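Local coordinates for protein uracil-DNA glycosylase (Nitratifractor salsuginis, PDB 5X3G) that belongs to the uracil-DNA glycosylase superfamily and folds as a single-chain alpha/beta protein around a parallel beta sheet of four strands, at residues Gly22-Trp27 against Thr65-Glu70; Gly89-Asp94 against Leu166-Leu171; Ile205-His210 against Val226-Pro231. All coordinates share one frame; numbering follows the deposited sequence.

The three contacts run from the surface inward and out again. Contact 1 joins two loops at the periphery, about 16 Å from the chain centre, and is the only one of the three with salt bridges across it. Contact 2, about 4 Å from that centre, is wholly buried and mostly apolar, a loop laid on the outermost strand 164-168. Contact 3 lies at the opposite edge of the same sheet, where strands 203-207 and 225-228 pair through regular backbone bonds. Contacts 2 and 3 touch where Phe92 CE1 lies 3.7 Å from Pro231 CG, whereas contact 1 stays apart from both.

Contact 1 of 3, residues Gly22-Trp27 against Thr65-Glu70; sequences GVDEEW and TLRPNE
Two flat groups, the Trp27 indole and the Arg67 guanidinium, organise this meeting of loops. Pro68 lies over one face of the indole, its CG 3.6 Å from the centroid of the six-membered ring and almost on the ring normal, a CH-pi contact in which the rigid pyrrolidine presents its polarised C-H groups to the pi cloud. At the indole edge Trp27 NE1 donates to Leu66 O at 2.5 Å, a length whose exact value is doubtful; the acceptor lies in the ring plane and the bond is nearly straight (165°). Tryptophan suits the place because one residue offers both a broad apolar face and an N-H at its rim. The guanidinium carries Asp24 over one face. Asp24 OD1 comes within 2.6 Å of Arg67 NH2 in a salt bridge, the carboxylate and guanidinium planes 23° apart. Glu26 stands near the guanidinium edge with its carboxylate turned steeply to it, and its OE1 makes just a long salt bridge of 4.0 Å to Arg67 NE. Bends at chi2 and chi3 fold the arginine chain back to reach both acids. Asp24 has a second task: OD2 accepts from Glu26 N at 2.8 Å, an Asx turn at the start of the 3-10 segment 25-27, which ends in Trp27. Within 65-70, Glu70 OE1 accepts from Arg67 N at 2.7 Å. The residues 22-27 link helix 11-20 to helix 28-35, and 65-70 lead into strand 73-77; Phe63 meets the indole edge-to-face, while Pro68 also rests on Ile30 of helix 28-35 and on Tyr200.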
ATOM      1  N   GLY A  22     -12.712 -10.960  -0.436  1.00 30.88           N
ATOM      2  CA  GLY A  22     -13.734  -9.956  -0.665  1.00 30.45           C
ATOM      3  C   GLY A  22     -13.512  -9.112  -1.899  1.00 34.55           C
ATOM      4  O   GLY A  22     -13.905  -7.941  -1.920  1.00 29.96           O
ATOM      5  N   VAL A  23     -12.893  -9.671  -2.929  1.00 26.34           N
ATOM      6  CA  VAL A  23     -12.619  -8.948  -4.163  1.00 31.85           C
ATOM      7  C   VAL A  23     -13.800  -9.134  -5.103  1.00 38.77           C
ATOM      8  O   VAL A  23     -14.376 -10.224  -5.192  1.00 35.44           O
ATOM      9  CB  VAL A  23     -11.305  -9.440  -4.801  1.00 32.00           C
ATOM     10  CG1 VAL A  23     -10.926  -8.568  -5.984  1.00 30.17           C
ATOM     11  CG2 VAL A  23     -10.183  -9.482  -3.767  1.00 25.42           C
ATOM     12  N   ASP A  24     -14.174  -8.066  -5.804  1.00 44.23           N
ATOM     13  CA  ASP A  24     -15.292  -8.137  -6.736  1.00 36.31           C
ATOM     14  C   ASP A  24     -14.892  -8.902  -7.995  1.00 36.66           C
ATOM     15  O   ASP A  24     -13.720  -8.934  -8.379  1.00 36.75           O
ATOM     16  CB  ASP A  24     -15.762  -6.730  -7.100  1.00 42.91           C
ATOM     17  CG  ASP A  24     -17.022  -6.736  -7.937  1.00 44.88           C
ATOM     18  OD1 ASP A  24     -18.127  -6.749  -7.357  1.00 55.53           O
ATOM     19  OD2 ASP A  24     -16.906  -6.737  -9.177  1.00 50.68           O
ATOM     20  N   GLU A  25     -15.887  -9.521  -8.649  1.00 31.34           N
ATOM     21  CA  GLU A  25     -15.583 -10.324  -9.832  1.00 38.50           C
ATOM     22  C   GLU A  25     -15.092  -9.467 -10.993  1.00 36.20           C
ATOM     23  O   GLU A  25     -14.438  -9.986 -11.907  1.00 31.97           O
ATOM     24  CB  GLU A  25     -16.798 -11.140 -10.278  1.00 29.83           C
ATOM     25  CG  GLU A  25     -18.139 -10.443 -10.180  1.00 50.79           C
ATOM     26  CD  GLU A  25     -19.294 -11.405 -10.402  1.00 63.22           C
ATOM     27  OE1 GLU A  25     -20.441 -10.936 -10.564  1.00 52.06           O
ATOM     28  OE2 GLU A  25     -19.049 -12.631 -10.425  1.00 53.92           O
ATOM     29  N   GLU A  26     -15.391  -8.161 -10.982  1.00 35.05           N
ATOM     30  CA  GLU A  26     -14.835  -7.265 -11.994  1.00 33.33           C
ATOM     31  C   GLU A  26     -13.317  -7.328 -12.055  1.00 33.94           C
ATOM     32  O   GLU A  26     -12.733  -6.971 -13.084  1.00 38.89           O
ATOM     33  CB  GLU A  26     -15.237  -5.813 -11.734  1.00 35.01           C
ATOM     34  CG  GLU A  26     -16.685  -5.465 -11.985  1.00 48.69           C
ATOM     35  CD  GLU A  26     -16.923  -3.974 -11.863  1.00 57.59           C
ATOM     36  OE1 GLU A  26     -15.933  -3.227 -11.700  1.00 55.23           O
ATOM     37  OE2 GLU A  26     -18.094  -3.546 -11.927  1.00 75.21           O
ATOM     38  N   TRP A  27     -12.666  -7.754 -10.974  1.00 31.81           N
ATOM     39  CA  TRP A  27     -11.215  -7.841 -10.945  1.00 32.31           C
ATOM     40  C   TRP A  27     -10.669  -9.059 -11.675  1.00 27.45           C
ATOM     41  O   TRP A  27      -9.458  -9.120 -11.910  1.00 25.72           O
ATOM     42  CB  TRP A  27     -10.726  -7.847  -9.497  1.00 33.22           C
ATOM     43  CG  TRP A  27     -10.558  -6.477  -8.949  1.00 30.91           C
ATOM     44  CD1 TRP A  27     -11.354  -5.848  -8.036  1.00 32.22           C
ATOM     45  CD2 TRP A  27      -9.537  -5.542  -9.303  1.00 24.83           C
ATOM     46  NE1 TRP A  27     -10.880  -4.582  -7.792  1.00 31.55           N
ATOM     47  CE2 TRP A  27      -9.765  -4.370  -8.559  1.00 29.73           C
ATOM     48  CE3 TRP A  27      -8.446  -5.587 -10.177  1.00 31.02           C
ATOM     49  CZ2 TRP A  27      -8.943  -3.252  -8.658  1.00 32.75           C
ATOM     50  CZ3 TRP A  27      -7.633  -4.478 -10.276  1.00 34.67           C
ATOM     51  CH2 TRP A  27      -7.885  -3.326  -9.521  1.00 32.90           C
ATOM     52  N   THR A  65     -11.901  -3.263  -2.161  1.00 28.72           N
ATOM     53  CA  THR A  65     -12.855  -2.162  -2.196  1.00 35.92           C
ATOM     54  C   THR A  65     -12.838  -1.487  -3.560  1.00 37.33           C
ATOM     55  O   THR A  65     -13.883  -1.346  -4.205  1.00 35.52           O
ATOM     56  CB  THR A  65     -12.551  -1.143  -1.098  1.00 31.55           C
ATOM     57  OG1 THR A  65     -12.476  -1.810   0.167  1.00 27.63           O
ATOM     58  CG2 THR A  65     -13.643  -0.086  -1.042  1.00 30.44           C
ATOM     59  N   LEU A  66     -11.654  -1.068  -4.001  1.00 31.39           N
ATOM     60  CA  LEU A  66     -11.514  -0.466  -5.319  1.00 31.76           C
ATOM     61  C   LEU A  66     -11.923  -1.447  -6.410  1.00 37.30           C
ATOM     62  O   LEU A  66     -11.644  -2.647  -6.331  1.00 34.13           O
ATOM     63  CB  LEU A  66     -10.069  -0.018  -5.548  1.00 33.79           C
ATOM     64  CG  LEU A  66      -9.532   1.200  -4.796  1.00 24.64           C
ATOM     65  CD1 LEU A  66      -8.034   1.320  -5.013  1.00 28.87           C
ATOM     66  CD2 LEU A  66     -10.241   2.463  -5.252  1.00 28.64           C
ATOM     67  N   ARG A  67     -12.593  -0.932  -7.414  1.00 35.24           N
ATOM     68  CA  ARG A  67     -12.826  -1.590  -8.686  1.00 35.81           C
ATOM     69  C   ARG A  67     -11.817  -1.075  -9.706  1.00 38.79           C
ATOM     70  O   ARG A  67     -11.296   0.033  -9.553  1.00 29.54           O
ATOM     71  CB  ARG A  67     -14.256  -1.331  -9.172  1.00 38.17           C
ATOM     72  CG  ARG A  67     -15.291  -1.600  -8.091  1.00 40.25           C
ATOM     73  CD  ARG A  67     -15.365  -3.084  -7.760  1.00 44.24           C
ATOM     74  NE  ARG A  67     -16.723  -3.613  -7.839  1.00 56.45           N
ATOM     75  CZ  ARG A  67     -17.532  -3.725  -6.790  1.00 62.58           C
ATOM     76  NH1 ARG A  67     -17.112  -3.350  -5.589  1.00 55.79           N
ATOM     77  NH2 ARG A  67     -18.753  -4.221  -6.935  1.00 64.37           N
ATOM     78  N   PRO A  68     -11.497  -1.862 -10.741  1.00 33.68           N
ATOM     79  CA  PRO A  68     -10.382  -1.487 -11.632  1.00 29.02           C
ATOM     80  C   PRO A  68     -10.447  -0.069 -12.185  1.00 36.73           C
ATOM     81  O   PRO A  68      -9.400   0.582 -12.301  1.00 33.97           O
ATOM     82  CB  PRO A  68     -10.476  -2.535 -12.747  1.00 37.18           C
ATOM     83  CG  PRO A  68     -11.056  -3.727 -12.078  1.00 35.10           C
ATOM     84  CD  PRO A  68     -12.040  -3.192 -11.073  1.00 32.73           C
ATOM     85  N   ASN A  69     -11.634   0.439 -12.517  1.00 35.54           N
ATOM     86  CA  ASN A  69     -11.732   1.769 -13.109  1.00 38.95           C
ATOM     87  C   ASN A  69     -11.685   2.889 -12.079  1.00 36.16           C
ATOM     88  O   ASN A  69     -11.720   4.061 -12.465  1.00 33.23           O
ATOM     89  CB  ASN A  69     -13.009   1.893 -13.946  1.00 41.93           C
ATOM     90  CG  ASN A  69     -14.257   2.043 -13.097  1.00 43.79           C
ATOM     91  OD1 ASN A  69     -14.344   1.498 -11.997  1.00 48.29           O
ATOM     92  ND2 ASN A  69     -15.231   2.791 -13.604  1.00 52.34           N
ATOM     93  N   GLU A  70     -11.616   2.566 -10.788  1.00 39.06           N
ATOM     94  CA  GLU A  70     -11.458   3.568  -9.744  1.00 36.70           C
ATOM     95  C   GLU A  70     -10.004   3.768  -9.341  1.00 33.91           C
ATOM     96  O   GLU A  70      -9.711   4.669  -8.549  1.00 29.35           O
ATOM     97  CB  GLU A  70     -12.291   3.185  -8.517  1.00 34.79           C
ATOM     98  CG  GLU A  70     -13.717   2.776  -8.843  1.00 35.07           C
ATOM     99  CD  GLU A  70     -14.468   2.273  -7.629  1.00 42.54           C
ATOM    100  OE1 GLU A  70     -13.926   1.405  -6.914  1.00 37.18           O
ATOM    101  OE2 GLU A  70     -15.597   2.748  -7.386  1.00 44.80           O
TER
HETATM  102  O   HOH W   1     -13.280  -5.440  -5.057  1.00 40.02           O
HETATM  103  O   HOH W   2     -13.621  -1.168 -13.100  1.00 35.77           O

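Contact 2 of 3, residues Gly89-Asp94 against Leu166-Leu171; sequences GYAFID and LLNMAL
Ala91 and Leu166 meet through both backbone and side chain, and the one hydrogen bond of the contact runs between them. Ala91 N donates to Leu166 O at 3.2 Å with an almost linear N-H...O angle of 175°. Seen from the acceptor the approach is less regular, since the donor stands well above the carbonyl plane, 68° out of it, instead of on a lone pair. Such a bond ties a loop to a strand without making it a further strand of the sheet. Apolar contacts supply the rest of the hold. Leu166 keeps CG beside its backbone N (chi1 -61°), which directs the branched end along the loop: CD1 lies 3.8 Å from Ile93 CG1 and 4.1 Å from Tyr90 CD1, reaching the tyrosine ring obliquely. Ala91 CB lies 3.5 Å from Leu166 C, and a one-carbon side chain suits a place so near the strand backbone. Polar side-chain atoms take part only by van der Waals contact: the Asn168 amide lies against Ala91, with Asn168 OD1 3.6 Å from Ala91 CB. Around this, Tyr90 and Ile93 reach Arg156 of helix 152-161, and Leu166 also packs on Leu75 of strand 73-77. Leu167, its side chain directed away from the loop, has backbone bonds to Leu75 and Gly77. Strand 164-168 thus pairs regularly with its sheet neighbour and meets the loop by its other side. With one hydrogen bond among largely apolar surfaces in a buried setting, the contact probably owes its strength chiefly to the exclusion of water, while that bond satisfies two backbone atoms and probably helps to set where the loop lies along the strand.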
ATOM      1  N   GLY A  89      -2.264  -6.919   4.257  1.00 20.70           N
ATOM      2  CA  GLY A  89      -2.601  -6.963   2.847  1.00 17.95           C
ATOM      3  C   GLY A  89      -2.577  -5.638   2.120  1.00 25.98           C
ATOM      4  O   GLY A  89      -3.064  -5.562   0.985  1.00 21.87           O
ATOM      5  N   TYR A  90      -2.032  -4.592   2.737  1.00 25.16           N
ATOM      6  CA  TYR A  90      -1.898  -3.281   2.119  1.00 19.77           C
ATOM      7  C   TYR A  90      -0.447  -2.841   2.169  1.00 19.66           C
ATOM      8  O   TYR A  90       0.236  -3.041   3.178  1.00 24.35           O
ATOM      9  CB  TYR A  90      -2.749  -2.220   2.830  1.00 23.90           C
ATOM     10  CG  TYR A  90      -4.235  -2.467   2.809  1.00 22.35           C
ATOM     11  CD1 TYR A  90      -5.002  -2.103   1.712  1.00 18.14           C
ATOM     12  CD2 TYR A  90      -4.877  -3.039   3.898  1.00 22.86           C
ATOM     13  CE1 TYR A  90      -6.367  -2.316   1.692  1.00 24.32           C
ATOM     14  CE2 TYR A  90      -6.243  -3.257   3.890  1.00 27.73           C
ATOM     15  CZ  TYR A  90      -6.983  -2.893   2.783  1.00 34.81           C
ATOM     16  OH  TYR A  90      -8.342  -3.104   2.772  1.00 25.38           O
ATOM     17  N   ALA A  91       0.017  -2.234   1.083  1.00 20.81           N
ATOM     18  CA  ALA A  91       1.266  -1.496   1.146  1.00 24.10           C
ATOM     19  C   ALA A  91       1.124  -0.331   2.117  1.00 20.51           C
ATOM     20  O   ALA A  91       0.046   0.254   2.266  1.00 27.20           O
ATOM     21  CB  ALA A  91       1.660  -0.987  -0.242  1.00 16.67           C
ATOM     22  N   PHE A  92       2.217  -0.036   2.822  1.00 22.95           N
ATOM     23  CA  PHE A  92       2.360   1.169   3.634  1.00 22.68           C
ATOM     24  C   PHE A  92       1.537   1.145   4.920  1.00 33.78           C
ATOM     25  O   PHE A  92       1.966   1.710   5.930  1.00 40.63           O
ATOM     26  CB  PHE A  92       2.003   2.411   2.811  1.00 27.68           C
ATOM     27  CG  PHE A  92       2.650   3.668   3.309  1.00 25.54           C
ATOM     28  CD1 PHE A  92       3.976   3.657   3.709  1.00 30.05           C
ATOM     29  CD2 PHE A  92       1.945   4.857   3.372  1.00 33.27           C
ATOM     30  CE1 PHE A  92       4.584   4.803   4.169  1.00 35.80           C
ATOM     31  CE2 PHE A  92       2.548   6.010   3.832  1.00 24.11           C
ATOM     32  CZ  PHE A  92       3.872   5.983   4.230  1.00 27.75           C
ATOM     33  N   ILE A  93       0.370   0.506   4.910  1.00 26.87           N
ATOM     34  CA  ILE A  93      -0.509   0.509   6.077  1.00 26.02           C
ATOM     35  C   ILE A  93      -0.025  -0.538   7.071  1.00 29.40           C
ATOM     36  O   ILE A  93      -0.060  -1.741   6.792  1.00 35.68           O
ATOM     37  CB  ILE A  93      -1.967   0.249   5.680  1.00 26.32           C
ATOM     38  CG1 ILE A  93      -2.418   1.248   4.619  1.00 26.82           C
ATOM     39  CG2 ILE A  93      -2.867   0.359   6.895  1.00 22.18           C
ATOM     40  CD1 ILE A  93      -2.356   2.694   5.067  1.00 28.57           C
ATOM     41  N   ASP A  94       0.400  -0.084   8.246  1.00 27.66           N
ATOM     42  CA  ASP A  94       0.899  -0.973   9.288  1.00 28.48           C
ATOM     43  C   ASP A  94      -0.249  -1.358  10.215  1.00 30.37           C
ATOM     44  O   ASP A  94      -0.813  -0.502  10.906  1.00 28.37           O
ATOM     45  CB  ASP A  94       2.030  -0.305  10.071  1.00 27.86           C
ATOM     46  CG  ASP A  94       2.769  -1.276  10.975  1.00 32.65           C
ATOM     47  OD1 ASP A  94       2.112  -2.089  11.656  1.00 29.98           O
ATOM     48  OD2 ASP A  94       4.017  -1.232  11.007  1.00 30.11           O
ATOM     49  N   LEU A 166      -2.874   0.208  -2.978  1.00 21.93           N
ATOM     50  CA  LEU A 166      -1.698   0.040  -2.125  1.00 23.75           C
ATOM     51  C   LEU A 166      -1.100  -1.334  -2.400  1.00 23.18           C
ATOM     52  O   LEU A 166      -1.444  -2.326  -1.756  1.00 19.39           O
ATOM     53  CB  LEU A 166      -2.085   0.220  -0.664  1.00 18.36           C
ATOM     54  CG  LEU A 166      -2.651   1.598  -0.326  1.00 19.29           C
ATOM     55  CD1 LEU A 166      -3.402   1.567   1.001  1.00 21.62           C
ATOM     56  CD2 LEU A 166      -1.537   2.635  -0.289  1.00 21.59           C
ATOM     57  N   LEU A 167      -0.169  -1.387  -3.350  1.00 24.66           N
ATOM     58  CA  LEU A 167       0.285  -2.640  -3.941  1.00 18.34           C
ATOM     59  C   LEU A 167       1.725  -2.936  -3.533  1.00 22.63           C
ATOM     60  O   LEU A 167       2.635  -2.168  -3.858  1.00 19.09           O
ATOM     61  CB  LEU A 167       0.162  -2.579  -5.463  1.00 23.68           C
ATOM     62  CG  LEU A 167       0.623  -3.808  -6.247  1.00 25.50           C
ATOM     63  CD1 LEU A 167      -0.162  -5.040  -5.821  1.00 18.53           C
ATOM     64  CD2 LEU A 167       0.491  -3.558  -7.740  1.00 23.33           C
ATOM     65  N   ASN A 168       1.925  -4.050  -2.832  1.00 26.15           N
ATOM     66  CA  ASN A 168       3.257  -4.556  -2.526  1.00 23.87           C
ATOM     67  C   ASN A 168       3.791  -5.374  -3.698  1.00 23.74           C
ATOM     68  O   ASN A 168       3.028  -6.008  -4.432  1.00 25.25           O
ATOM     69  CB  ASN A 168       3.238  -5.417  -1.259  1.00 26.54           C
ATOM     70  CG  ASN A 168       3.358  -4.595   0.014  1.00 22.74           C
ATOM     71  OD1 ASN A 168       4.062  -3.589   0.052  1.00 23.46           O
ATOM     72  ND2 ASN A 168       2.661  -5.018   1.058  1.00 20.69           N
HETATM   73  N   MSE A 169       5.113  -5.354  -3.868  1.00 26.31           N
HETATM   74  CA  MSE A 169       5.763  -6.069  -4.971  1.00 27.56           C
HETATM   75  C   MSE A 169       5.568  -7.577  -4.846  1.00 26.41           C
HETATM   76  O   MSE A 169       5.370  -8.271  -5.845  1.00 26.93           O
HETATM   77  CB  MSE A 169       7.254  -5.734  -5.035  1.00 34.22           C
HETATM   78  CG  MSE A 169       7.542  -4.299  -5.429  1.00 39.00           C
HETATM   79 SE   MSE A 169       6.987  -3.932  -7.259  1.00 53.78          SE
HETATM   80  CE  MSE A 169       8.733  -3.488  -8.007  1.00 59.99           C
ATOM     81  N   ALA A 170       5.638  -8.078  -3.615  1.00 19.81           N
ATOM     82  CA  ALA A 170       5.209  -9.426  -3.274  1.00 26.37           C
ATOM     83  C   ALA A 170       4.100  -9.326  -2.236  1.00 26.10           C
ATOM     84  O   ALA A 170       4.161  -8.486  -1.335  1.00 28.37           O
ATOM     85  CB  ALA A 170       6.369 -10.271  -2.735  1.00 26.28           C
ATOM     86  N   LEU A 171       3.087 -10.179  -2.362  1.00 26.69           N
ATOM     87  CA  LEU A 171       1.906 -10.093  -1.511  1.00 27.66           C
ATOM     88  C   LEU A 171       2.013 -10.916  -0.234  1.00 24.75           C
ATOM     89  O   LEU A 171       1.084 -10.883   0.581  1.00 22.92           O
ATOM     90  CB  LEU A 171       0.659 -10.527  -2.290  1.00 21.99           C
ATOM     91  CG  LEU A 171       0.331  -9.747  -3.563  1.00 23.67           C
ATOM     92  CD1 LEU A 171      -1.041 -10.150  -4.087  1.00 22.17           C
ATOM     93  CD2 LEU A 171       0.405  -8.243  -3.328  1.00 25.36           C
TER

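Contact 3 of 3, residues Ile205-His210 against Val226-Pro231; sequences ILFGAH and VALEHP
Phe207 and Leu228, neighbours in parallel strands, form the tight centre of this contact: Leu228 CD1 approaches Phe207 CE1 to 3.5 Å, the two side chains lying side by side. The phenyl ring is held between Ile205 CG2 on one face and Pro231 on the other, where Pro231 CD sits 3.6 Å from the Phe207 ring centroid in a CH-pi contact. A chi1 of -80° sets CG beside the backbone N and brings the ring near His230, whose face its edge meets in an edge-to-face pair with planes 62° apart. Leu245 of helix 240-246 packs on Ile205 and Leu228 from the same side of the sheet. Three backbone hydrogen bonds join the strands beneath these side chains. Leu206 N donates to Val226 O, Leu228 N to Leu206 O (both 2.9 Å), and Gly208 N to Leu228 O at 2.6 Å. Glycine fits there because its phi is positive in a type II' turn from Phe207 to His210, and His230 crowds the spot a side chain would occupy. The other side of the pair is looser. Leu206 is buried against helix 210-214, but its neighbour Ala227 is exposed, and the two meet mainly through the backbone, Ala227 CA lying 3.4 Å from Leu206 O. Glu229 points away from the first strand, and its OE1 accepts a hydrogen bond from Asn239 ND2, which satisfies that carboxylate oxygen. Strand 203-207, helix 210-214 and strand 225-228 make a beta-alpha-beta unit at the edge of the parallel sheet, and the His230-Pro231 pair, one residue beyond its last strand, probably corresponds to the histidine-containing loop motif of the uracil-DNA glycosylase superfamily.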
ATOM      1  N   ILE A 205       3.120   5.687  -7.987  1.00 24.93           N
ATOM      2  CA  ILE A 205       3.785   6.461  -6.944  1.00 25.57           C
ATOM      3  C   ILE A 205       4.944   5.625  -6.422  1.00 28.85           C
ATOM      4  O   ILE A 205       4.736   4.554  -5.838  1.00 20.49           O
ATOM      5  CB  ILE A 205       2.818   6.843  -5.815  1.00 20.94           C
ATOM      6  CG1 ILE A 205       1.669   7.687  -6.366  1.00 18.90           C
ATOM      7  CG2 ILE A 205       3.561   7.577  -4.703  1.00 17.69           C
ATOM      8  CD1 ILE A 205       0.530   7.850  -5.391  1.00 20.74           C
ATOM      9  N   LEU A 206       6.163   6.111  -6.629  1.00 21.88           N
ATOM     10  CA  LEU A 206       7.370   5.317  -6.420  1.00 22.48           C
ATOM     11  C   LEU A 206       8.203   5.956  -5.312  1.00 29.30           C
ATOM     12  O   LEU A 206       8.901   6.947  -5.542  1.00 28.66           O
ATOM     13  CB  LEU A 206       8.151   5.199  -7.722  1.00 31.29           C
ATOM     14  CG  LEU A 206       7.319   4.677  -8.898  1.00 29.31           C
ATOM     15  CD1 LEU A 206       8.032   4.913 -10.221  1.00 37.56           C
ATOM     16  CD2 LEU A 206       6.988   3.197  -8.712  1.00 32.49           C
ATOM     17  N   PHE A 207       8.132   5.378  -4.115  1.00 26.92           N
ATOM     18  CA  PHE A 207       8.894   5.860  -2.968  1.00 22.29           C
ATOM     19  C   PHE A 207      10.322   5.335  -3.049  1.00 32.20           C
ATOM     20  O   PHE A 207      10.551   4.125  -2.955  1.00 24.46           O
ATOM     21  CB  PHE A 207       8.238   5.416  -1.663  1.00 23.65           C
ATOM     22  CG  PHE A 207       7.066   6.256  -1.250  1.00 27.47           C
ATOM     23  CD1 PHE A 207       6.986   7.588  -1.615  1.00 25.72           C
ATOM     24  CD2 PHE A 207       6.046   5.711  -0.488  1.00 26.38           C
ATOM     25  CE1 PHE A 207       5.907   8.361  -1.229  1.00 32.76           C
ATOM     26  CE2 PHE A 207       4.966   6.478  -0.099  1.00 24.57           C
ATOM     27  CZ  PHE A 207       4.894   7.805  -0.470  1.00 27.56           C
ATOM     28  N   GLY A 208      11.280   6.244  -3.218  1.00 31.31           N
ATOM     29  CA  GLY A 208      12.685   5.880  -3.101  1.00 30.67           C
ATOM     30  C   GLY A 208      13.106   4.788  -4.069  1.00 25.24           C
ATOM     31  O   GLY A 208      12.863   4.865  -5.280  1.00 34.62           O
ATOM     32  N   ALA A 209      13.734   3.743  -3.517  1.00 26.77           N
ATOM     33  CA  ALA A 209      14.303   2.674  -4.334  1.00 26.32           C
ATOM     34  C   ALA A 209      13.269   2.030  -5.247  1.00 39.66           C
ATOM     35  O   ALA A 209      13.623   1.513  -6.316  1.00 36.52           O
ATOM     36  CB  ALA A 209      14.943   1.615  -3.434  1.00 39.52           C
ATOM     37  N   HIS A 210      11.990   2.061  -4.850  1.00 34.34           N
ATOM     38  CA  HIS A 210      10.924   1.497  -5.672  1.00 31.47           C
ATOM     39  C   HIS A 210      10.956   2.033  -7.096  1.00 41.17           C
ATOM     40  O   HIS A 210      10.553   1.332  -8.033  1.00 43.44           O
ATOM     41  CB  HIS A 210       9.561   1.789  -5.041  1.00 33.16           C
ATOM     42  CG  HIS A 210       9.263   0.960  -3.829  1.00 43.15           C
ATOM     43  ND1 HIS A 210       8.988   1.516  -2.598  1.00 35.64           N
ATOM     44  CD2 HIS A 210       9.197  -0.381  -3.660  1.00 36.49           C
ATOM     45  CE1 HIS A 210       8.765   0.553  -1.722  1.00 35.92           C
ATOM     46  NE2 HIS A 210       8.887  -0.609  -2.341  1.00 33.90           N
ATOM     47  N   VAL A 226       5.540   9.037 -10.777  1.00 25.31           N
ATOM     48  CA  VAL A 226       5.947  10.104  -9.867  1.00 25.59           C
ATOM     49  C   VAL A 226       6.892   9.474  -8.853  1.00 34.88           C
ATOM     50  O   VAL A 226       6.484   8.598  -8.080  1.00 35.50           O
ATOM     51  CB  VAL A 226       4.751  10.765  -9.166  1.00 38.62           C
ATOM     52  CG1 VAL A 226       5.221  11.882  -8.244  1.00 27.14           C
ATOM     53  CG2 VAL A 226       3.766  11.297 -10.189  1.00 30.65           C
ATOM     54  N   ALA A 227       8.150   9.905  -8.860  1.00 32.92           N
ATOM     55  CA  ALA A 227       9.179   9.352  -7.989  1.00 27.44           C
ATOM     56  C   ALA A 227       9.447  10.313  -6.838  1.00 32.56           C
ATOM     57  O   ALA A 227       9.663  11.510  -7.061  1.00 30.42           O
ATOM     58  CB  ALA A 227      10.466   9.078  -8.769  1.00 27.59           C
ATOM     59  N   LEU A 228       9.437   9.788  -5.614  1.00 28.32           N
ATOM     60  CA  LEU A 228       9.571  10.601  -4.415  1.00 32.92           C
ATOM     61  C   LEU A 228      10.637  10.037  -3.491  1.00 31.58           C
ATOM     62  O   LEU A 228      10.977   8.852  -3.534  1.00 27.69           O
ATOM     63  CB  LEU A 228       8.256  10.687  -3.630  1.00 31.68           C
ATOM     64  CG  LEU A 228       7.065  11.436  -4.219  1.00 34.35           C
ATOM     65  CD1 LEU A 228       5.797  10.688  -3.877  1.00 42.18           C
ATOM     66  CD2 LEU A 228       7.010  12.848  -3.680  1.00 33.76           C
ATOM     67  N   GLU A 229      11.153  10.920  -2.642  1.00 27.89           N
ATOM     68  CA  GLU A 229      11.916  10.502  -1.477  1.00 31.17           C
ATOM     69  C   GLU A 229      11.075   9.571  -0.610  1.00 32.48           C
ATOM     70  O   GLU A 229       9.866   9.769  -0.453  1.00 28.54           O
ATOM     71  CB  GLU A 229      12.347  11.739  -0.686  1.00 37.38           C
ATOM     72  CG  GLU A 229      12.948  11.478   0.674  1.00 37.88           C
ATOM     73  CD  GLU A 229      13.303  12.767   1.388  1.00 33.64           C
ATOM     74  OE1 GLU A 229      12.663  13.802   1.102  1.00 37.43           O
ATOM     75  OE2 GLU A 229      14.224  12.746   2.231  1.00 41.98           O
ATOM     76  N   HIS A 230      11.711   8.542  -0.057  1.00 26.73           N
ATOM     77  CA  HIS A 230      10.978   7.594   0.768  1.00 25.98           C
ATOM     78  C   HIS A 230      10.587   8.246   2.093  1.00 30.81           C
ATOM     79  O   HIS A 230      11.401   8.943   2.708  1.00 29.56           O
ATOM     80  CB  HIS A 230      11.814   6.339   1.024  1.00 25.06           C
ATOM     81  CG  HIS A 230      11.019   5.183   1.544  1.00 32.12           C
ATOM     82  ND1 HIS A 230      10.610   5.090   2.858  1.00 34.92           N
ATOM     83  CD2 HIS A 230      10.543   4.077   0.925  1.00 34.59           C
ATOM     84  CE1 HIS A 230       9.924   3.973   3.026  1.00 35.15           C
ATOM     85  NE2 HIS A 230       9.869   3.340   1.868  1.00 31.08           N
ATOM     86  N   PRO A 231       9.351   8.039   2.561  1.00 28.97           N
ATOM     87  CA  PRO A 231       8.907   8.701   3.801  1.00 24.00           C
ATOM     88  C   PRO A 231       9.669   8.267   5.043  1.00 26.42           C
ATOM     89  O   PRO A 231       9.504   8.898   6.096  1.00 31.73           O
ATOM     90  CB  PRO A 231       7.423   8.316   3.896  1.00 25.58           C
ATOM     91  CG  PRO A 231       7.304   7.062   3.076  1.00 29.30           C
ATOM     92  CD  PRO A 231       8.284   7.224   1.955  1.00 22.98           C
TER